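PDB 4IUP: protein SAWADEE HOMEODOMAIN HOMOLOG 1 from Arabidopsis thaliana, which binds histone H3 tails methylated at lysine 9 through its SAWADEE domain and acts with RNA polymerase IV in RNA-directed DNA methylation. Local coordinates for residues R26-V37 / E48-V56; R57-P65 / L126-E134. The protein carries 2 engineered substitutions. All coordinates share one frame; numbering follows the deposited sequence.

Interaction 1 of 2, residues R26-V37 / E48-V56. With CVM (cymal-4), chain E.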
# COMPACT_ATOMS: atom_id res chain seq x y z
N ARG A 26 -0.25 9.46 -21.97
CA ARG A 26 -1.06 10.51 -22.57
C ARG A 26 -1.01 11.74 -21.68
O ARG A 26 -0.74 11.64 -20.49
CB ARG A 26 -2.51 10.06 -22.75
CG ARG A 26 -3.32 9.93 -21.45
CD ARG A 26 -4.69 9.35 -21.74
NE ARG A 26 -5.50 9.19 -20.54
CZ ARG A 26 -6.76 8.75 -20.55
NH1 ARG A 26 -7.35 8.44 -21.69
NH2 ARG A 26 -7.42 8.63 -19.41
N VAL A 27 -1.27 12.91 -22.27
CA VAL A 27 -1.40 14.16 -21.52
C VAL A 27 -2.83 14.66 -21.67
O VAL A 27 -3.33 14.80 -22.79
CB VAL A 27 -0.40 15.24 -21.98
CG1 VAL A 27 -0.47 16.46 -21.07
CG2 VAL A 27 1.02 14.69 -21.98
N LEU A 28 -3.50 14.90 -20.55
CA LEU A 28 -4.84 15.45 -20.59
C LEU A 28 -4.75 16.92 -20.98
O LEU A 28 -3.71 17.55 -20.77
CB LEU A 28 -5.55 15.27 -19.23
CG LEU A 28 -5.66 13.83 -18.71
CD1 LEU A 28 -6.37 13.78 -17.37
CD2 LEU A 28 -6.36 12.92 -19.72
N ARG A 29 -5.81 17.47 -21.54
CA ARG A 29 -5.78 18.86 -21.98
C ARG A 29 -5.52 19.83 -20.82
O ARG A 29 -5.09 20.96 -21.03
CB ARG A 29 -7.05 19.24 -22.76
CG ARG A 29 -8.34 19.17 -21.96
CD ARG A 29 -9.30 20.26 -22.44
NE ARG A 29 -8.90 21.59 -21.99
CZ ARG A 29 -9.12 22.07 -20.77
NH1 ARG A 29 -8.72 23.28 -20.45
NH2 ARG A 29 -9.76 21.33 -19.87
N THR A 30 -5.75 19.35 -19.60
CA THR A 30 -5.45 20.10 -18.38
C THR A 30 -3.97 20.05 -17.99
O THR A 30 -3.58 20.68 -17.03
CB THR A 30 -6.19 19.52 -17.19
OG1 THR A 30 -5.78 18.18 -17.02
CG2 THR A 30 -7.64 19.56 -17.42
N GLY A 31 -3.19 19.27 -18.71
CA GLY A 31 -1.75 19.17 -18.47
C GLY A 31 -1.30 17.95 -17.67
O GLY A 31 -0.10 17.69 -17.57
N GLU A 32 -2.24 17.21 -17.10
CA GLU A 32 -1.92 16.02 -16.30
C GLU A 32 -1.35 14.89 -17.15
O GLU A 32 -1.89 14.56 -18.21
CB GLU A 32 -3.13 15.52 -15.52
CG GLU A 32 -3.38 16.27 -14.21
CD GLU A 32 -4.18 17.53 -14.40
OE1 GLU A 32 -5.38 17.43 -14.73
OE2 GLU A 32 -3.62 18.64 -14.21
N LEU A 33 -0.26 14.31 -16.67
CA LEU A 33 0.34 13.19 -17.33
C LEU A 33 -0.15 11.86 -16.74
O LEU A 33 -0.11 11.66 -15.57
CB LEU A 33 1.86 13.30 -17.22
CG LEU A 33 2.72 12.19 -17.79
CD1 LEU A 33 2.87 12.33 -19.29
CD2 LEU A 33 4.10 12.14 -17.13
N GLU A 34 -0.62 10.98 -17.61
CA GLU A 34 -1.07 9.65 -17.20
C GLU A 34 -0.30 8.59 -17.98
O GLU A 34 0.11 8.82 -19.12
CB GLU A 34 -2.57 9.48 -17.43
CG GLU A 34 -3.46 10.37 -16.55
CD GLU A 34 -4.96 10.08 -16.71
OE1 GLU A 34 -5.36 9.50 -17.74
OE2 GLU A 34 -5.74 10.43 -15.79
N VAL A 35 -0.10 7.43 -17.36
CA VAL A 35 0.49 6.28 -18.05
C VAL A 35 -0.52 5.13 -18.09
O VAL A 35 -1.35 5.00 -17.19
CB VAL A 35 1.81 5.78 -17.39
CG1 VAL A 35 2.96 6.71 -17.75
CG2 VAL A 35 1.68 5.63 -15.86
N ARG A 36 -0.46 4.33 -19.14
CA ARG A 36 -1.30 3.14 -19.24
C ARG A 36 -0.54 1.95 -18.69
O ARG A 36 0.55 1.62 -19.18
CB ARG A 36 -1.75 2.90 -20.68
CG ARG A 36 -2.72 1.74 -20.85
CD ARG A 36 -3.74 2.05 -21.92
NE ARG A 36 -4.68 0.95 -22.17
CZ ARG A 36 -5.88 0.83 -21.60
NH1 ARG A 36 -6.31 1.72 -20.71
NH2 ARG A 36 -6.65 -0.20 -21.93
N VAL A 37 -1.09 1.32 -17.65
CA VAL A 37 -0.38 0.23 -16.98
C VAL A 37 -1.04 -1.12 -17.21
O VAL A 37 -2.27 -1.21 -17.34
CB VAL A 37 -0.19 0.47 -15.46
CG1 VAL A 37 0.74 1.66 -15.21
CG2 VAL A 37 -1.52 0.68 -14.76
N GLU A 48 -5.22 -0.08 -17.25
CA GLU A 48 -5.84 1.17 -16.82
C GLU A 48 -4.92 2.36 -17.05
O GLU A 48 -3.70 2.21 -17.02
CB GLU A 48 -6.18 1.11 -15.32
CG GLU A 48 -7.36 0.25 -14.96
CD GLU A 48 -7.68 0.28 -13.47
OE1 GLU A 48 -7.43 1.32 -12.81
OE2 GLU A 48 -8.20 -0.73 -12.97
N TRP A 49 -5.52 3.53 -17.25
CA TRP A 49 -4.79 4.79 -17.21
C TRP A 49 -4.71 5.26 -15.77
O TRP A 49 -5.71 5.25 -15.05
CB TRP A 49 -5.52 5.85 -18.04
CG TRP A 49 -5.49 5.62 -19.52
CD1 TRP A 49 -6.52 5.15 -20.29
CD2 TRP A 49 -4.40 5.88 -20.41
NE1 TRP A 49 -6.12 5.09 -21.61
CE2 TRP A 49 -4.83 5.54 -21.71
CE3 TRP A 49 -3.10 6.37 -20.24
CZ2 TRP A 49 -4.00 5.66 -22.83
CZ3 TRP A 49 -2.27 6.49 -21.35
CH2 TRP A 49 -2.73 6.14 -22.63
N VAL A 50 -3.51 5.66 -15.35
CA VAL A 50 -3.29 6.18 -14.01
C VAL A 50 -2.42 7.44 -14.04
O VAL A 50 -1.47 7.52 -14.82
CB VAL A 50 -2.62 5.14 -13.05
CG1 VAL A 50 -3.55 3.96 -12.79
CG2 VAL A 50 -1.28 4.65 -13.61
N ASN A 51 -2.75 8.40 -13.18
CA ASN A 51 -1.97 9.62 -13.04
C ASN A 51 -0.56 9.31 -12.52
O ASN A 51 -0.41 8.63 -11.51
CB ASN A 51 -2.71 10.58 -12.10
CG ASN A 51 -2.01 11.91 -11.95
OD1 ASN A 51 -0.98 12.02 -11.28
ND2 ASN A 51 -2.59 12.96 -12.54
N VAL A 52 0.46 9.81 -13.23
CA VAL A 52 1.85 9.52 -12.87
C VAL A 52 2.22 10.10 -11.50
O VAL A 52 2.78 9.40 -10.65
CB VAL A 52 2.86 10.02 -13.95
CG1 VAL A 52 4.31 9.81 -13.51
CG2 VAL A 52 2.62 9.30 -15.26
N LYS A 53 1.87 11.36 -11.28
CA LYS A 53 2.23 12.06 -10.03
C LYS A 53 1.60 11.46 -8.77
O LYS A 53 2.29 11.28 -7.77
CB LYS A 53 1.89 13.56 -10.14
CG LYS A 53 2.31 14.36 -8.91
CD LYS A 53 1.96 15.85 -9.03
CE LYS A 53 0.46 16.12 -9.02
NZ LYS A 53 -0.14 16.03 -7.65
N THR A 54 0.31 11.15 -8.82
CA THR A 54 -0.42 10.74 -7.62
C THR A 54 -0.56 9.23 -7.46
O THR A 54 -0.76 8.73 -6.35
CB THR A 54 -1.85 11.33 -7.59
OG1 THR A 54 -2.60 10.81 -8.70
CG2 THR A 54 -1.83 12.85 -7.68
N SER A 55 -0.48 8.50 -8.57
CA SER A 55 -0.99 7.13 -8.59
C SER A 55 -0.02 6.07 -9.12
O SER A 55 -0.44 4.96 -9.45
CB SER A 55 -2.32 7.09 -9.34
OG SER A 55 -3.26 7.97 -8.73
N VAL A 56 1.27 6.41 -9.21
CA VAL A 56 2.33 5.44 -9.49
C VAL A 56 3.47 5.68 -8.51
O VAL A 56 3.92 6.82 -8.36
CB VAL A 56 2.90 5.55 -10.94
CG1 VAL A 56 4.00 4.51 -11.18
CG2 VAL A 56 1.80 5.38 -11.98
C1 CVM E . 7.70 7.50 -11.53
C2 CVM E . 6.77 6.67 -12.41
C3 CVM E . 7.56 5.69 -13.27
C4 CVM E . 7.12 5.78 -14.73
C6 CVM E . 7.74 4.70 -15.64
C7 CVM E . 8.58 5.37 -16.74
C8 CVM E . 9.52 4.39 -17.47
C9 CVM E . 9.13 2.91 -17.24
C10 CVM E . 9.08 2.55 -15.75
C11 CVM E . 8.61 3.70 -14.85
O12 CVM E . 7.71 6.91 -10.21
C13 CVM E . 7.17 7.78 -9.18
O14 CVM E . 6.82 9.14 -9.62
C15 CVM E . 6.16 9.91 -8.57
C16 CVM E . 6.99 9.99 -7.27
C17 CVM E . 7.67 8.66 -6.86
C18 CVM E . 8.21 7.87 -8.06
C19 CVM E . 5.85 11.34 -9.05
O20 CVM E . 6.80 11.74 -10.05
O21 CVM E . 8.75 8.94 -5.95
O22 CVM E . 8.56 6.54 -7.64
O23 CVM E . 6.13 10.38 -6.20
O HOH W 1 1.10 13.11 -13.52
O HOH W 2 -5.23 12.22 -13.92
O HOH W 3 -6.98 8.25 -14.28

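Interaction 2 of 2, residues R57-P65 / L126-E134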
# COMPACT_ATOMS: atom_id res chain seq x y z
N ARG A 57 3.92 4.63 -7.83
CA ARG A 57 5.04 4.75 -6.90
C ARG A 57 5.81 3.45 -6.81
O ARG A 57 5.34 2.41 -7.27
CB ARG A 57 4.55 5.17 -5.50
CG ARG A 57 3.69 4.12 -4.80
CD ARG A 57 3.05 4.66 -3.52
NE ARG A 57 2.32 3.60 -2.82
CZ ARG A 57 1.44 3.79 -1.85
NH1 ARG A 57 1.16 5.02 -1.42
NH2 ARG A 57 0.84 2.75 -1.29
N GLU A 58 7.00 3.52 -6.22
CA GLU A 58 7.78 2.32 -5.96
C GLU A 58 6.97 1.39 -5.06
O GLU A 58 6.28 1.84 -4.15
CB GLU A 58 9.12 2.68 -5.31
CG GLU A 58 10.12 1.53 -5.24
CD GLU A 58 11.48 1.96 -4.71
OE1 GLU A 58 12.31 1.06 -4.43
OE2 GLU A 58 11.72 3.18 -4.57
N ARG A 59 7.07 0.09 -5.33
CA ARG A 59 6.26 -0.93 -4.68
C ARG A 59 6.53 -0.97 -3.19
O ARG A 59 7.68 -0.82 -2.75
CB ARG A 59 6.56 -2.29 -5.31
CG ARG A 59 5.60 -3.41 -4.92
CD ARG A 59 5.83 -4.64 -5.80
NE ARG A 59 5.47 -4.39 -7.20
CZ ARG A 59 5.79 -5.19 -8.22
NH1 ARG A 59 6.48 -6.30 -8.00
NH2 ARG A 59 5.41 -4.87 -9.45
N SER A 60 5.47 -1.15 -2.41
CA SER A 60 5.56 -1.30 -0.96
C SER A 60 6.28 -2.60 -0.63
O SER A 60 6.39 -3.48 -1.49
CB SER A 60 4.15 -1.26 -0.35
OG SER A 60 3.55 0.02 -0.56
N ILE A 61 6.76 -2.72 0.60
CA ILE A 61 7.71 -3.78 0.98
C ILE A 61 7.22 -4.55 2.22
O ILE A 61 6.86 -3.94 3.22
CB ILE A 61 9.11 -3.17 1.26
CG1 ILE A 61 9.63 -2.40 0.03
CG2 ILE A 61 10.12 -4.24 1.72
CD1 ILE A 61 10.88 -1.56 0.29
N PRO A 62 7.21 -5.91 2.16
CA PRO A 62 6.83 -6.67 3.36
C PRO A 62 7.81 -6.44 4.52
O PRO A 62 8.99 -6.18 4.29
CB PRO A 62 6.89 -8.13 2.89
CG PRO A 62 6.69 -8.04 1.39
CD PRO A 62 7.47 -6.80 1.02
N VAL A 63 7.30 -6.51 5.74
CA VAL A 63 8.13 -6.32 6.93
C VAL A 63 8.28 -7.68 7.62
O VAL A 63 7.29 -8.34 7.91
CB VAL A 63 7.52 -5.28 7.89
CG1 VAL A 63 8.44 -5.01 9.08
CG2 VAL A 63 7.25 -3.96 7.15
N GLU A 64 9.52 -8.09 7.86
CA GLU A 64 9.80 -9.36 8.54
C GLU A 64 9.65 -9.22 10.06
O GLU A 64 9.87 -8.14 10.60
CB GLU A 64 11.20 -9.88 8.17
CG GLU A 64 11.38 -10.21 6.68
CD GLU A 64 10.37 -11.23 6.15
OE1 GLU A 64 10.15 -12.27 6.81
OE2 GLU A 64 9.78 -10.98 5.07
N PRO A 65 9.29 -10.31 10.75
CA PRO A 65 9.06 -10.18 12.20
C PRO A 65 10.23 -9.56 12.98
O PRO A 65 10.00 -8.77 13.90
CB PRO A 65 8.82 -11.63 12.65
CG PRO A 65 8.24 -12.29 11.43
CD PRO A 65 8.97 -11.67 10.27
N LEU A 126 1.21 -7.58 11.55
CA LEU A 126 2.29 -7.30 10.61
C LEU A 126 2.06 -7.98 9.26
O LEU A 126 2.48 -7.48 8.22
CB LEU A 126 3.65 -7.73 11.20
CG LEU A 126 4.88 -7.15 10.49
CD1 LEU A 126 4.93 -5.63 10.66
CD2 LEU A 126 6.16 -7.80 11.00
N GLU A 127 1.37 -9.12 9.29
CA GLU A 127 1.16 -9.93 8.08
C GLU A 127 0.17 -9.31 7.09
O GLU A 127 -0.03 -9.84 6.00
CB GLU A 127 0.74 -11.36 8.47
CG GLU A 127 -0.73 -11.55 8.89
CD GLU A 127 -1.07 -11.00 10.28
OE1 GLU A 127 -0.16 -10.71 11.08
OE2 GLU A 127 -2.29 -10.88 10.57
N ARG A 128 -0.46 -8.20 7.47
CA ARG A 128 -1.41 -7.50 6.60
C ARG A 128 -0.98 -6.07 6.26
O ARG A 128 -1.76 -5.30 5.71
CB ARG A 128 -2.82 -7.51 7.20
CG ARG A 128 -3.41 -8.91 7.29
CD ARG A 128 -4.93 -8.94 7.34
NE ARG A 128 -5.37 -10.34 7.29
CZ ARG A 128 -6.55 -10.78 6.87
NH1 ARG A 128 -7.49 -9.93 6.45
NH2 ARG A 128 -6.79 -12.08 6.88
N ILE A 129 0.26 -5.72 6.59
CA ILE A 129 0.74 -4.38 6.31
C ILE A 129 2.11 -4.40 5.62
O ILE A 129 2.94 -5.27 5.89
CB ILE A 129 0.75 -3.47 7.58
CG1 ILE A 129 1.70 -4.01 8.66
CG2 ILE A 129 -0.68 -3.31 8.16
CD1 ILE A 129 1.78 -3.11 9.90
N CYS A 130 2.33 -3.44 4.72
CA CYS A 130 3.61 -3.31 4.01
C CYS A 130 4.14 -1.89 4.16
O CYS A 130 3.36 -0.94 4.19
CB CYS A 130 3.45 -3.62 2.53
SG CYS A 130 3.41 -5.39 2.14
N ARG A 131 5.45 -1.74 4.24
CA ARG A 131 6.05 -0.43 4.46
C ARG A 131 6.40 0.25 3.14
O ARG A 131 6.47 -0.40 2.10
CB ARG A 131 7.29 -0.53 5.36
CG ARG A 131 8.50 -1.22 4.72
CD ARG A 131 9.75 -1.07 5.58
NE ARG A 131 10.90 -1.80 5.01
CZ ARG A 131 11.75 -1.30 4.12
NH1 ARG A 131 11.61 -0.05 3.68
NH2 ARG A 131 12.75 -2.04 3.67
N ARG A 132 6.61 1.56 3.19
CA ARG A 132 7.08 2.32 2.04
C ARG A 132 8.61 2.28 2.05
O ARG A 132 9.21 2.13 3.12
CB ARG A 132 6.59 3.77 2.11
CG ARG A 132 5.06 3.94 2.14
CD ARG A 132 4.39 3.54 0.81
NE ARG A 132 5.08 4.14 -0.33
CZ ARG A 132 5.51 3.47 -1.40
NH1 ARG A 132 5.31 2.16 -1.52
NH2 ARG A 132 6.14 4.12 -2.36
N PRO A 133 9.24 2.41 0.86
CA PRO A 133 10.71 2.48 0.77
C PRO A 133 11.27 3.71 1.48
O PRO A 133 10.54 4.69 1.70
CB PRO A 133 10.97 2.61 -0.74
CG PRO A 133 9.72 2.13 -1.40
CD PRO A 133 8.61 2.48 -0.47
N GLU A 134 12.56 3.64 1.82
CA GLU A 134 13.32 4.76 2.39
C GLU A 134 13.03 4.93 3.88
O GLU A 134 13.69 4.31 4.71
CB GLU A 134 13.06 6.07 1.60
CG GLU A 134 13.31 7.36 2.37
CD GLU A 134 14.67 7.97 2.08
OE1 GLU A 134 15.47 8.13 3.03
OE2 GLU A 134 14.94 8.30 0.90
O HOH W 4 10.94 -4.47 5.36
O HOH W 5 4.71 -7.28 6.05

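Interaction 1 of 2, residues R26-V37 / E48-V56
The antiparallel hairpin of strands 33-39 and 48-51, in the N-terminal tudor-like half of the SAWADEE domain, supplies Trp49, Arg36 and Glu34 to a cluster that Arg26 of adjoining strand 16-27 completes. Val35 with Val50 and Val37 with Glu48 are the hydrogen-bonded pairs, each joined by two backbone bonds. The guanidinium of Arg26 lies flat on one side of the Trp49 ring, planes 3° apart, with CZ 3.5 Å from the centroid of the five-membered ring. This cation-pi contact is Arg26's alone. Arg36 covers the opposite side with aliphatic CB and CD; its CB makes a CH-pi contact, 3.7 Å from the centroid of the six-membered ring. Glu34 OE1 takes both Arg26 NE and Arg26 NH2, each at 2.8 Å and in the guanidinium plane. This side-on salt bridge probably helps hold the guanidinium flat against the indole.

On the face of Val35, Val37 and Val50, the methyl groups pack together and against Val52 and Val56. Val35 CG1 meets Val52 CG2 at 3.6 Å. Val52 N donates to Leu33 O at 3.0 Å, almost straight at 178°, where the strand runs into a short, weakly bonded helical turn, 52-55. Asn51 is its N-cap, OD1 accepting from Thr54 N at 2.9 Å. Val52 and Val56 also face the bound cymal-4. The three-stranded edge therefore pairs an apolar valine side with a cation-pi side, where Glu34 probably offsets part of the charge of Arg26.

Interaction 2 of 2, residues R57-P65 / L126-E134
Residues 57-65 and 126-134 run antiparallel and pair closely only over a short length. Ile61 and Arg131 form a hydrogen-bonded pair: Ile61 N to Arg131 O and Arg131 N to Ile61 O are both 2.8 Å.

The side chain of Arg132 starts away from 57-65 and folds back to it. Its chain bends at chi2 and chi3 (-68° and -48°), which brings the guanidinium end-on to Glu58 O. NH1 and NH2 both donate to that one carbonyl oxygen, NH1 at 2.8 Å from it. Arg132 NH1 also donates to Ser60 OG at 2.9 Å. The Arg57 guanidinium stacks on Arg132 with planes 16° apart. Acidic partners probably ease this pairing of like charges, since Arg57 forms salt bridges with Asp91 and with Glu7, which also bonds Ser60 OG. The Pro133 ring covers the other face of the Arg132 guanidinium, and its CG rests against the Glu58 carboxylate carbon CD at 3.8 Å.

On the side of Ile61 and Arg131, the Ile61 side chain lies over one face of the Arg131 guanidinium. Water 4 links Arg131 NE to Pro62 O. Further along, Val63 CB packs on Leu126 CD1 at 3.8 Å. Leu126 also touches the zinc ligands Cys68 and Cys107, so this apolar end backs the zinc site.

The C-terminal strand thus pairs with the strand that leads out of the first tudor-like half. Such a shared seam fits the tandem tudor architecture of the SAWADEE domain, with the zinc site in the second half.

How the interactions relate
The two contacts follow one another along the chain, interaction 1 ending at Val56 and interaction 2 beginning at Arg57. Their centres are nonetheless about 25 Å apart, and they touch nowhere else. Both belong to the same antiparallel sheet. Interaction 1 is a local hairpin at its outer edge, formed by strands 33-39 and 48-51. Interaction 2 lies close to the centre of the folded chain and joins strand 56-62 to strand 129-131, across 60 intervening residues. Helix 52-55 and strand 56-62 carry the chain from one to the other. Cymal-4 touches residues of both contacts. The arrangement is consistent with one contact closing the edge of the first tudor-like half and the other joining it to the second.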